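Histone-lysine N-methyltransferase SETMAR (Homo sapiens, PDB 3BO5) dimethylates a lysine of histone H3 through its SET domain and, as a fusion with the Hsmar1 transposase, helps repair DNA double-strand breaks. Local coordinates at residues S75-R78 and H79-Y83; T12-D16 and V17-Q21; E158-F162 and S163-R167. The protein carries 2 engineered substitutions. All coordinates share one frame; numbering follows the deposited sequence. Where two conformers were deposited one is given.

Overall arrangement
Followed from the N terminus, the chain first meets contact 2, where D16-Q21 forms two overlapping turns ahead of strand 27-29, tied through V17 and A18 to V26 and strand 39-40. Further on, among the zinc-binding cysteines of the pre-SET region, contact 1 closes a short turn at L77-G80 in the loop between strands 45-46 and 102-103. Contact 3 comes last, inside the SET domain, where strand 151-160 passes into helix 162-169. All three are local and strictly in series, so none encloses or crosses another. Contacts 1 and 2 lie on opposite sides of the chain's centre, about 36 Å apart between centres. Contacts 2 and 3 approach most closely, with nearest atoms about 12 Å apart.

Contact 1 (S75-R78 and H79-Y83); sequences SCLR and HGENY. With ZN (zinc ion), chain B.
L77 and G80 bring the chain round on itself, their CA atoms 5.4 Å apart, and G80 N gives a hydrogen bond of 3.3 Å to L77 O. The bond is fairly straight (N-H...O 150°), but the donor stands well above the carbonyl plane. At G80 the backbone takes phi 87° and psi 180°, where a CB would be jammed against the carbonyl oxygen of H79, and glycine suits the place for that reason. The tip of L77 leans over the outgoing chain, with CD2 3.8 Å from G80 O and 4.0 Å from N82 ND2; a branched apolar chain suits this inner side of the bend, where it lies against the backbone and the amide of N82.

The bend belongs to the pre-SET region, whose cysteines hold three zinc ions in a triangular cluster. C76 supplies one thiolate: its SG binds a zinc ion at 2.3 Å, the site being completed by C62, C105 and C109. One residue before the turn, a water lies 2.7 Å from C76 O, to which it can donate, and accepts from N82 ND2 at 3.0 Å. That amide nitrogen has a second partner in N117 OD1, which makes asparagine apt here, since one NH2 group serves both acceptors.

On the outer side, the H79 ring lies with one face against R78 O, its CG 3.4 Å from that oxygen. R78 stretches back along the chain instead, extended from CG to NE, and lays a face of its guanidinium over S75 O, offset toward the rim of the group.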
loop_
_atom_site.group_PDB
_atom_site.type_symbol
_atom_site.label_atom_id
_atom_site.label_comp_id
_atom_site.label_asym_id
_atom_site.label_seq_id
_atom_site.Cartn_x
_atom_site.Cartn_y
_atom_site.Cartn_z
ATOM N N SER A 75 -12.043 -10.124 19.473
ATOM C CA SER A 75 -10.581 -10.426 19.509
ATOM C C SER A 75 -9.824 -9.828 18.341
ATOM O O SER A 75 -8.596 -9.758 18.323
ATOM C CB SER A 75 -10.287 -11.928 19.609
ATOM O OG SER A 75 -10.943 -12.675 18.605
ATOM N N CYS A 76 -10.562 -9.368 17.330
ATOM C CA CYS A 76 -9.949 -8.571 16.264
ATOM C C CYS A 76 -9.667 -7.110 16.623
ATOM O O CYS A 76 -8.997 -6.422 15.825
ATOM C CB CYS A 76 -10.795 -8.615 14.969
ATOM S SG CYS A 76 -11.028 -10.240 14.351
ATOM N N LEU A 77 -10.213 -6.629 17.735
ATOM C CA LEU A 77 -10.148 -5.243 18.133
ATOM C C LEU A 77 -9.454 -5.094 19.467
ATOM O O LEU A 77 -9.924 -4.318 20.317
ATOM C CB LEU A 77 -11.532 -4.635 18.252
ATOM C CG LEU A 77 -12.258 -4.520 16.921
ATOM C CD1 LEU A 77 -13.642 -3.857 17.043
ATOM C CD2 LEU A 77 -11.443 -3.768 15.914
ATOM N N ARG A 78 -8.368 -5.801 19.650
ATOM C CA ARG A 78 -7.695 -5.777 20.969
ATOM C C ARG A 78 -7.018 -4.454 21.310
ATOM O O ARG A 78 -6.597 -4.273 22.467
ATOM C CB ARG A 78 -6.720 -6.932 21.083
ATOM C CG ARG A 78 -7.409 -8.244 21.048
ATOM C CD ARG A 78 -6.392 -9.341 21.003
ATOM N NE ARG A 78 -6.951 -10.667 21.252
ATOM C CZ ARG A 78 -6.719 -11.724 20.478
ATOM N NH1 ARG A 78 -7.236 -12.913 20.783
ATOM N NH2 ARG A 78 -5.970 -11.590 19.390
ATOM N N HIS A 79 -6.917 -3.549 20.336
ATOM C CA HIS A 79 -6.335 -2.229 20.561
ATOM C C HIS A 79 -7.280 -1.119 20.099
ATOM O O HIS A 79 -6.866 -0.066 19.611
ATOM C CB HIS A 79 -4.918 -2.179 19.952
ATOM C CG HIS A 79 -3.976 -3.128 20.617
ATOM N ND1 HIS A 79 -3.763 -4.413 20.157
ATOM C CD2 HIS A 79 -3.231 -3.007 21.741
ATOM C CE1 HIS A 79 -2.895 -5.028 20.944
ATOM N NE2 HIS A 79 -2.577 -4.207 21.928
ATOM N N GLY A 80 -8.569 -1.344 20.337
ATOM C CA GLY A 80 -9.558 -0.311 20.121
ATOM C C GLY A 80 -9.968 -0.403 18.658
ATOM O O GLY A 80 -9.471 -1.257 17.906
ATOM N N GLU A 81 -10.872 0.452 18.247
ATOM C CA GLU A 81 -11.374 0.406 16.892
ATOM C C GLU A 81 -10.289 0.910 15.978
ATOM O O GLU A 81 -9.587 1.855 16.331
ATOM C CB GLU A 81 -12.619 1.252 16.745
ATOM C CG GLU A 81 -13.809 0.601 17.470
ATOM C CD GLU A 81 -15.115 1.331 17.146
ATOM O OE1 GLU A 81 -15.258 2.481 17.622
ATOM O OE2 GLU A 81 -15.947 0.779 16.360
ATOM N N ASN A 82 -10.143 0.299 14.807
ATOM C CA ASN A 82 -9.184 0.814 13.855
ATOM C C ASN A 82 -9.811 1.917 13.042
ATOM O O ASN A 82 -9.082 2.848 12.608
ATOM C CB ASN A 82 -8.769 -0.313 12.915
ATOM C CG ASN A 82 -8.023 -1.375 13.618
ATOM O OD1 ASN A 82 -7.008 -1.116 14.288
ATOM N ND2 ASN A 82 -8.514 -2.622 13.507
ATOM N N TYR A 83 -11.109 1.804 12.807
ATOM C CA TYR A 83 -11.763 2.681 11.870
ATOM C C TYR A 83 -12.997 3.289 12.514
ATOM O O TYR A 83 -13.621 2.687 13.413
ATOM C CB TYR A 83 -12.221 1.917 10.627
ATOM C CG TYR A 83 -11.083 1.102 10.012
ATOM C CD1 TYR A 83 -10.010 1.749 9.372
ATOM C CD2 TYR A 83 -11.086 -0.300 10.099
ATOM C CE1 TYR A 83 -8.972 1.021 8.767
ATOM C CE2 TYR A 83 -10.045 -1.041 9.484
ATOM C CZ TYR A 83 -8.996 -0.366 8.846
ATOM O OH TYR A 83 -8.008 -1.096 8.284
HETATM ZN ZN ZN B . -13.181 -10.355 13.548
HETATM O O HOH W 1 -7.051 -4.655 15.223
#

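Contact 2 (T12-D16 and V17-Q21); sequences TEQLD and VACGQ
D16 folds back over A18, C19 and G20 in a local pair of turns close to the modelled N terminus, in the loop ahead of strand 27-29. A type I beta turn runs from D16 to C19 and is closed by C19 N on D16 O at 3.0 Å. The D16 side chain reinforces it. With CG anti to the backbone N (chi1 -174°), the carboxylate swings over the following amides and its two oxygens divide the work. OD2 accepts from A18 N at 2.8 Å, an Asx turn, while OD1 accepts from G20 N, also at 2.8 Å. Both donors come from above the carboxylate plane. A18 suits its place because its small CB passes 3.4 Å from D16 OD2.

A type I' turn follows from A18 to Q21, closed by Q21 N on A18 O. C19 and G20 both have positive phi, as the central residues of a type I' turn do; this suits the glycine in particular. OD2 of D16 has another donor, V26 N, just before strand 27-29. With an alanine here in place of D16, the amides of A18, G20 and V26 would probably be left without the carboxylate that accepts from them, and the turns would be less firmly held.

V17 is joined to V26 by backbone hydrogen bonding and turns its side chain onto F208, while A18 packs on V26 and on Y40 of strand 39-40, seating the turns between that strand and the lead into strand 27-29.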
loop_
_atom_site.group_PDB
_atom_site.type_symbol
_atom_site.label_atom_id
_atom_site.label_comp_id
_atom_site.label_asym_id
_atom_site.label_seq_id
_atom_site.Cartn_x
_atom_site.Cartn_y
_atom_site.Cartn_z
ATOM N N THR A 12 -6.361 -0.134 -30.230
ATOM C CA THR A 12 -7.114 -0.468 -28.977
ATOM C C THR A 12 -6.501 0.330 -27.817
ATOM O O THR A 12 -5.330 0.102 -27.435
ATOM C CB THR A 12 -7.106 -2.011 -28.664
ATOM O OG1 THR A 12 -5.804 -2.432 -28.217
ATOM C CG2 THR A 12 -7.530 -2.846 -29.902
ATOM N N GLU A 13 -7.260 1.295 -27.299
ATOM C CA GLU A 13 -6.807 2.052 -26.135
ATOM C C GLU A 13 -7.248 1.276 -24.878
ATOM O O GLU A 13 -8.419 0.933 -24.750
ATOM C CB GLU A 13 -7.373 3.482 -26.151
ATOM C CG GLU A 13 -7.252 4.256 -24.838
ATOM N N GLN A 14 -6.314 0.989 -23.972
ATOM C CA GLN A 14 -6.663 0.359 -22.686
ATOM C C GLN A 14 -7.306 1.346 -21.721
ATOM O O GLN A 14 -6.610 2.233 -21.178
ATOM C CB GLN A 14 -5.428 -0.199 -22.013
ATOM C CG GLN A 14 -5.787 -1.059 -20.862
ATOM C CD GLN A 14 -4.582 -1.397 -20.021
ATOM O OE1 GLN A 14 -4.698 -2.110 -19.042
ATOM N NE2 GLN A 14 -3.405 -0.849 -20.387
ATOM N N LEU A 15 -8.601 1.159 -21.492
ATOM C CA LEU A 15 -9.432 2.069 -20.730
ATOM C C LEU A 15 -9.093 1.952 -19.236
ATOM O O LEU A 15 -9.107 2.963 -18.518
ATOM C CB LEU A 15 -10.907 1.728 -20.966
ATOM C CG LEU A 15 -11.554 2.016 -22.333
ATOM C CD1 LEU A 15 -12.962 1.448 -22.380
ATOM C CD2 LEU A 15 -11.534 3.540 -22.629
ATOM N N ASP A 16 -8.839 0.710 -18.779
ATOM C CA ASP A 16 -8.695 0.441 -17.351
ATOM C C ASP A 16 -7.338 -0.154 -17.034
ATOM O O ASP A 16 -7.101 -1.290 -17.388
ATOM C CB ASP A 16 -9.737 -0.584 -16.909
ATOM C CG ASP A 16 -9.727 -0.811 -15.386
ATOM O OD1 ASP A 16 -10.519 -1.642 -14.884
ATOM O OD2 ASP A 16 -8.887 -0.195 -14.689
ATOM N N VAL A 17 -6.466 0.618 -16.397
ATOM C CA VAL A 17 -5.144 0.067 -16.139
ATOM C C VAL A 17 -5.203 -1.171 -15.227
ATOM O O VAL A 17 -4.283 -2.024 -15.266
ATOM C CB VAL A 17 -4.251 1.165 -15.531
ATOM C CG1 VAL A 17 -2.863 0.571 -15.181
ATOM C CG2 VAL A 17 -4.141 2.326 -16.556
ATOM N N ALA A 18 -6.263 -1.256 -14.411
ATOM C CA ALA A 18 -6.483 -2.346 -13.470
ATOM C C ALA A 18 -7.192 -3.535 -14.088
ATOM O O ALA A 18 -7.530 -4.456 -13.367
ATOM C CB ALA A 18 -7.219 -1.864 -12.252
ATOM N N CYS A 19 -7.446 -3.469 -15.398
ATOM C CA CYS A 19 -7.888 -4.654 -16.157
ATOM C C CYS A 19 -9.158 -5.256 -15.530
ATOM O O CYS A 19 -9.328 -6.476 -15.480
ATOM C CB CYS A 19 -6.759 -5.679 -16.154
ATOM S SG CYS A 19 -5.293 -5.041 -16.997
ATOM N N GLY A 20 -10.037 -4.394 -15.025
ATOM C CA GLY A 20 -11.332 -4.901 -14.506
ATOM C C GLY A 20 -11.224 -5.576 -13.130
ATOM O O GLY A 20 -12.209 -6.101 -12.599
ATOM N N GLN A 21 -10.008 -5.563 -12.563
ATOM C CA GLN A 21 -9.681 -6.343 -11.350
ATOM C C GLN A 21 -9.923 -5.607 -10.040
ATOM O O GLN A 21 -9.770 -6.193 -8.977
ATOM C CB GLN A 21 -8.247 -6.945 -11.407
ATOM C CG GLN A 21 -8.035 -7.996 -12.543
ATOM C CD GLN A 21 -6.640 -8.589 -12.634
ATOM O OE1 GLN A 21 -6.093 -9.096 -11.671
ATOM N NE2 GLN A 21 -6.067 -8.550 -13.822
#

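Contact 3 (E158-F162 and S163-R167); sequences EVLGF and SEVQR
Q166 lies alongside F162 one helical turn later, the two side chains pointing the same way. Its CB passes 3.8 Å from F162 O. CG, still near that oxygen, comes 3.7 Å from F162 CE2, and the approach to the ring is oblique. A bend at chi2 (-68°) then keeps the amide beside the ring, with CD 4.0 Å from CE2 and the two planes 30° apart. At the tip, OE1 accepts a hydrogen bond of 2.9 Å from a water that sits over the centre of the F162 ring and gives a second, weak bond to F162 O. Glutamine suits this place: its methylene groups pack on the phenyl while its end remains polar.

This is the strand-to-helix junction of the SET domain, where strand 151-160 leads into helix 162-169. G161 holds the N-cap position, and its carbonyl receives V165 N at 2.9 Å, nearly along the C=O axis; Q166 N bonds to F162 O one residue on, its donor tilted slightly from the carbonyl plane. Beneath the first turn, L160 CB meets V165 CG2 at 3.8 Å, the side chains crossing at about a right angle, and L160 CD2 rests on E164 CG. V165 also packs on F196 of strand 193-199, so a valine suits this position, between L160 and F196.

E164 carries its carboxylate beyond this apolar patch. R167 grips it side-on, NE to OE1, and NH2 to OE2 at 2.9 Å in a salt bridge, the latter bond almost straight (175°). R168 adds a salt bridge to E164 OE2 and another to E158, so it probably eases the repulsion between the two glutamates, while a negative charge in the first turn is likely to interact favourably with the helix's N-terminal end.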
loop_
_atom_site.group_PDB
_atom_site.type_symbol
_atom_site.label_atom_id
_atom_site.label_comp_id
_atom_site.label_asym_id
_atom_site.label_seq_id
_atom_site.Cartn_x
_atom_site.Cartn_y
_atom_site.Cartn_z
ATOM N N GLU A 158 4.241 -9.265 -5.766
ATOM C CA GLU A 158 4.802 -10.536 -5.317
ATOM C C GLU A 158 5.396 -10.384 -3.937
ATOM O O GLU A 158 6.132 -9.408 -3.669
ATOM C CB GLU A 158 5.982 -10.908 -6.225
ATOM C CG GLU A 158 5.589 -11.262 -7.630
ATOM C CD GLU A 158 6.788 -11.629 -8.452
ATOM O OE1 GLU A 158 7.330 -10.764 -9.129
ATOM O OE2 GLU A 158 7.201 -12.792 -8.309
ATOM N N VAL A 159 5.127 -11.368 -3.104
ATOM C CA VAL A 159 5.720 -11.419 -1.750
ATOM C C VAL A 159 6.973 -12.268 -1.872
ATOM O O VAL A 159 6.905 -13.406 -2.352
ATOM C CB VAL A 159 4.739 -12.050 -0.773
ATOM C CG1 VAL A 159 5.336 -12.214 0.607
ATOM C CG2 VAL A 159 3.508 -11.082 -0.677
ATOM N N LEU A 160 8.119 -11.703 -1.517
ATOM C CA LEU A 160 9.422 -12.314 -1.869
ATOM C C LEU A 160 10.141 -12.660 -0.593
ATOM O O LEU A 160 9.967 -12.091 0.477
ATOM C CB LEU A 160 10.297 -11.294 -2.576
ATOM C CG LEU A 160 9.811 -10.743 -3.888
ATOM C CD1 LEU A 160 10.834 -9.772 -4.527
ATOM C CD2 LEU A 160 9.470 -11.866 -4.832
ATOM N N GLY A 161 11.048 -13.622 -0.718
ATOM C CA GLY A 161 12.003 -13.778 0.348
ATOM C C GLY A 161 13.215 -12.853 0.221
ATOM O O GLY A 161 13.504 -12.278 -0.846
ATOM N N PHE A 162 13.965 -12.786 1.337
ATOM C CA PHE A 162 15.077 -11.872 1.437
ATOM C C PHE A 162 16.130 -12.087 0.318
ATOM O O PHE A 162 16.598 -11.135 -0.292
ATOM C CB PHE A 162 15.703 -12.037 2.830
ATOM C CG PHE A 162 16.756 -11.041 3.162
ATOM C CD1 PHE A 162 16.562 -10.211 4.251
ATOM C CD2 PHE A 162 17.994 -11.015 2.518
ATOM C CE1 PHE A 162 17.573 -9.290 4.601
ATOM C CE2 PHE A 162 18.986 -10.082 2.863
ATOM C CZ PHE A 162 18.779 -9.228 3.874
ATOM N N SER A 163 16.486 -13.361 0.076
ATOM C CA SER A 163 17.522 -13.637 -0.932
ATOM C C SER A 163 17.063 -13.304 -2.318
ATOM O O SER A 163 17.870 -12.791 -3.124
ATOM C CB SER A 163 18.072 -15.047 -0.839
ATOM O OG SER A 163 18.511 -15.237 0.466
ATOM N N GLU A 164 15.760 -13.568 -2.589
ATOM C CA GLU A 164 15.206 -13.160 -3.884
ATOM C C GLU A 164 15.239 -11.639 -4.059
ATOM O O GLU A 164 15.483 -11.141 -5.129
ATOM C CB GLU A 164 13.807 -13.702 -4.049
ATOM C CG GLU A 164 13.157 -13.196 -5.313
ATOM C CD GLU A 164 13.703 -13.870 -6.571
ATOM O OE1 GLU A 164 14.519 -14.858 -6.474
ATOM O OE2 GLU A 164 13.355 -13.377 -7.660
ATOM N N VAL A 165 14.950 -10.936 -2.970
ATOM C CA VAL A 165 15.090 -9.462 -2.965
ATOM C C VAL A 165 16.494 -9.019 -3.341
ATOM O O VAL A 165 16.703 -8.218 -4.248
ATOM C CB VAL A 165 14.657 -8.838 -1.654
ATOM C CG1 VAL A 165 15.098 -7.321 -1.619
ATOM C CG2 VAL A 165 13.119 -8.970 -1.613
ATOM N N GLN A 166 17.465 -9.617 -2.653
ATOM C CA GLN A 166 18.852 -9.333 -2.991
ATOM C C GLN A 166 19.168 -9.608 -4.443
ATOM O O GLN A 166 19.869 -8.837 -5.091
ATOM C CB GLN A 166 19.783 -10.200 -2.171
ATOM C CG GLN A 166 19.762 -9.831 -0.751
ATOM C CD GLN A 166 20.382 -8.456 -0.539
ATOM O OE1 GLN A 166 19.711 -7.548 -0.078
ATOM N NE2 GLN A 166 21.667 -8.300 -0.919
ATOM N N ARG A 167 18.697 -10.731 -4.948
ATOM C CA ARG A 167 18.920 -11.109 -6.316
ATOM C C ARG A 167 18.360 -10.073 -7.283
ATOM O O ARG A 167 19.023 -9.676 -8.239
ATOM C CB ARG A 167 18.315 -12.497 -6.507
ATOM C CG ARG A 167 18.962 -13.345 -7.587
ATOM C CD ARG A 167 18.107 -14.560 -7.955
ATOM N NE ARG A 167 16.752 -14.147 -8.384
ATOM C CZ ARG A 167 16.468 -13.681 -9.596
ATOM N NH1 ARG A 167 17.394 -13.641 -10.571
ATOM N NH2 ARG A 167 15.250 -13.266 -9.843
HETATM O O HOH W 2 17.063 -7.979 1.025
#